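Local coordinates for hypothetical protein Atu2299 (PDB 2HLY), which is of unknown function but belongs to a family of uncharacterised proteins grouped with the papain-like CA clan of peptidases, at residues Y63-T68 against P104-G109. Numbering follows the deposited sequence.
Sequences YNLGGT and PAFSEG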
loop_
_atom_site.group_PDB
_atom_site.type_symbol
_atom_site.label_atom_id
_atom_site.label_comp_id
_atom_site.label_asym_id
_atom_site.label_seq_id
_atom_site.Cartn_x
_atom_site.Cartn_y
_atom_site.Cartn_z
ATOM N N TYR A 63 9.233 -9.416 3.887
ATOM C CA TYR A 63 9.433 -8.549 5.043
ATOM C C TYR A 63 9.690 -9.389 6.277
ATOM O O TYR A 63 9.052 -10.430 6.449
ATOM C CB TYR A 63 8.145 -7.784 5.333
ATOM C CG TYR A 63 7.734 -6.813 4.270
ATOM C CD1 TYR A 63 8.337 -5.552 4.209
ATOM C CD2 TYR A 63 6.709 -7.126 3.358
ATOM C CE1 TYR A 63 7.960 -4.626 3.238
ATOM C CE2 TYR A 63 6.326 -6.198 2.374
ATOM C CZ TYR A 63 6.956 -4.954 2.334
ATOM O OH TYR A 63 6.600 -4.011 1.391
ATOM N N ASN A 64 10.593 -8.938 7.142
ATOM C CA ASN A 64 10.639 -9.502 8.479
ATOM C C ASN A 64 9.803 -8.589 9.361
ATOM O O ASN A 64 10.157 -7.433 9.563
ATOM C CB ASN A 64 12.079 -9.592 9.007
ATOM C CG ASN A 64 12.129 -10.083 10.451
ATOM O OD1 ASN A 64 11.240 -9.770 11.258
ATOM N ND2 ASN A 64 13.158 -10.858 10.784
ATOM N N LEU A 65 8.673 -9.100 9.840
ATOM C CA LEU A 65 7.791 -8.315 10.685
ATOM C C LEU A 65 7.796 -8.898 12.092
ATOM O O LEU A 65 7.092 -9.868 12.374
ATOM C CB LEU A 65 6.384 -8.260 10.084
ATOM C CG LEU A 65 6.307 -7.735 8.633
ATOM C CD1 LEU A 65 4.895 -7.915 8.089
ATOM C CD2 LEU A 65 6.804 -6.293 8.477
ATOM N N GLY A 66 8.618 -8.312 12.952
ATOM C CA GLY A 66 8.682 -8.715 14.358
ATOM C C GLY A 66 9.147 -10.145 14.565
ATOM O O GLY A 66 8.741 -10.800 15.534
ATOM N N GLY A 67 9.986 -10.633 13.649
ATOM C CA GLY A 67 10.559 -11.979 13.765
ATOM C C GLY A 67 9.953 -13.018 12.840
ATOM O O GLY A 67 10.507 -14.113 12.691
ATOM N N THR A 68 8.820 -12.689 12.222
ATOM C CA THR A 68 8.192 -13.582 11.256
ATOM C C THR A 68 8.390 -13.005 9.865
ATOM O O THR A 68 8.204 -11.801 9.665
ATOM C CB THR A 68 6.672 -13.745 11.514
ATOM O OG1 THR A 68 6.044 -12.466 11.495
ATOM C CG2 THR A 68 6.430 -14.366 12.886
ATOM N N PRO A 104 -0.590 -2.029 7.118
ATOM C CA PRO A 104 -1.552 -2.228 8.235
ATOM C C PRO A 104 -2.553 -3.377 8.015
ATOM O O PRO A 104 -3.164 -3.850 8.989
ATOM C CB PRO A 104 -2.261 -0.862 8.341
ATOM C CG PRO A 104 -1.245 0.124 7.761
ATOM C CD PRO A 104 -0.644 -0.647 6.599
ATOM N N ALA A 105 -2.717 -3.815 6.770
ATOM C CA ALA A 105 -3.632 -4.895 6.428
ATOM C C ALA A 105 -2.962 -6.268 6.446
ATOM O O ALA A 105 -3.614 -7.276 6.150
ATOM C CB ALA A 105 -4.263 -4.633 5.063
ATOM N N PHE A 106 -1.670 -6.318 6.768
ATOM C CA PHE A 106 -0.936 -7.588 6.719
ATOM C C PHE A 106 -1.390 -8.604 7.769
ATOM O O PHE A 106 -0.988 -9.767 7.714
ATOM C CB PHE A 106 0.569 -7.369 6.843
ATOM C CG PHE A 106 1.226 -6.767 5.617
ATOM C CD1 PHE A 106 0.560 -6.661 4.391
ATOM C CD2 PHE A 106 2.545 -6.337 5.692
ATOM C CE1 PHE A 106 1.213 -6.113 3.274
ATOM C CE2 PHE A 106 3.199 -5.802 4.574
ATOM C CZ PHE A 106 2.530 -5.683 3.380
ATOM N N SER A 107 -2.202 -8.179 8.732
ATOM C CA SER A 107 -2.770 -9.133 9.694
ATOM C C SER A 107 -3.721 -10.128 9.028
ATOM O O SER A 107 -3.869 -11.261 9.493
ATOM C CB SER A 107 -3.494 -8.396 10.804
ATOM O OG SER A 107 -2.687 -7.329 11.272
ATOM N N GLU A 108 -4.384 -9.701 7.960
ATOM C CA GLU A 108 -5.347 -10.550 7.270
ATOM C C GLU A 108 -4.597 -11.566 6.437
ATOM O O GLU A 108 -3.656 -11.223 5.721
ATOM C CB GLU A 108 -6.244 -9.724 6.362
ATOM C CG GLU A 108 -6.946 -8.577 7.049
ATOM C CD GLU A 108 -7.900 -7.845 6.118
ATOM O OE1 GLU A 108 -8.649 -8.520 5.374
ATOM O OE2 GLU A 108 -7.902 -6.594 6.137
ATOM N N GLY A 109 -5.008 -12.819 6.546
ATOM C CA GLY A 109 -4.438 -13.873 5.722
ATOM C C GLY A 109 -3.150 -14.459 6.273
ATOM O O GLY A 109 -2.532 -15.303 5.631
#
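Phe-106 reaches across to Tyr-63 and Leu-65 through CD2 and CE2 on one side of its ring, its CD2 lying 3.7 Å from Leu-65 CD1 and its CE2 3.8 Å from Tyr-63 CE2. The two rings meet obliquely through carbon atoms alone, an apolar contact with centroids 5.6 Å apart and planes inclined at 44°. A flat phenyl group suits this buried place because neighbouring carbons of one ring can serve two different partners, while a branched leucine offers a methyl to it. Phe-106 holds CG opposite its carbonyl carbon (chi1 -73°), which sends the ring from the loop toward the strand. Tyr-63 contributes ring carbons here, while its hydroxyl hydrogen-bonds with Tyr-142 OH and, weakly, Asp-100 OD2. Behind Leu-65 the chain reverses in a type I' turn, Leu-65 to Thr-68: positive phi favours glycine at Gly-66, and at Gly-67 any CB would press on the preceding carbonyl oxygen. Asn-64 OD1 accepts from Gly-67 N at 2.8 Å in an Asx motif. Phe-106 itself begins the central pair of a type I turn, Ala-105 to Glu-108. The contact joins strand 60-65 to the loop linking strands 97-100 and 120-123, with Leu-70 and Phe-72 of strand 68-72 packing alongside and Pro-104 resting on helix 10-24.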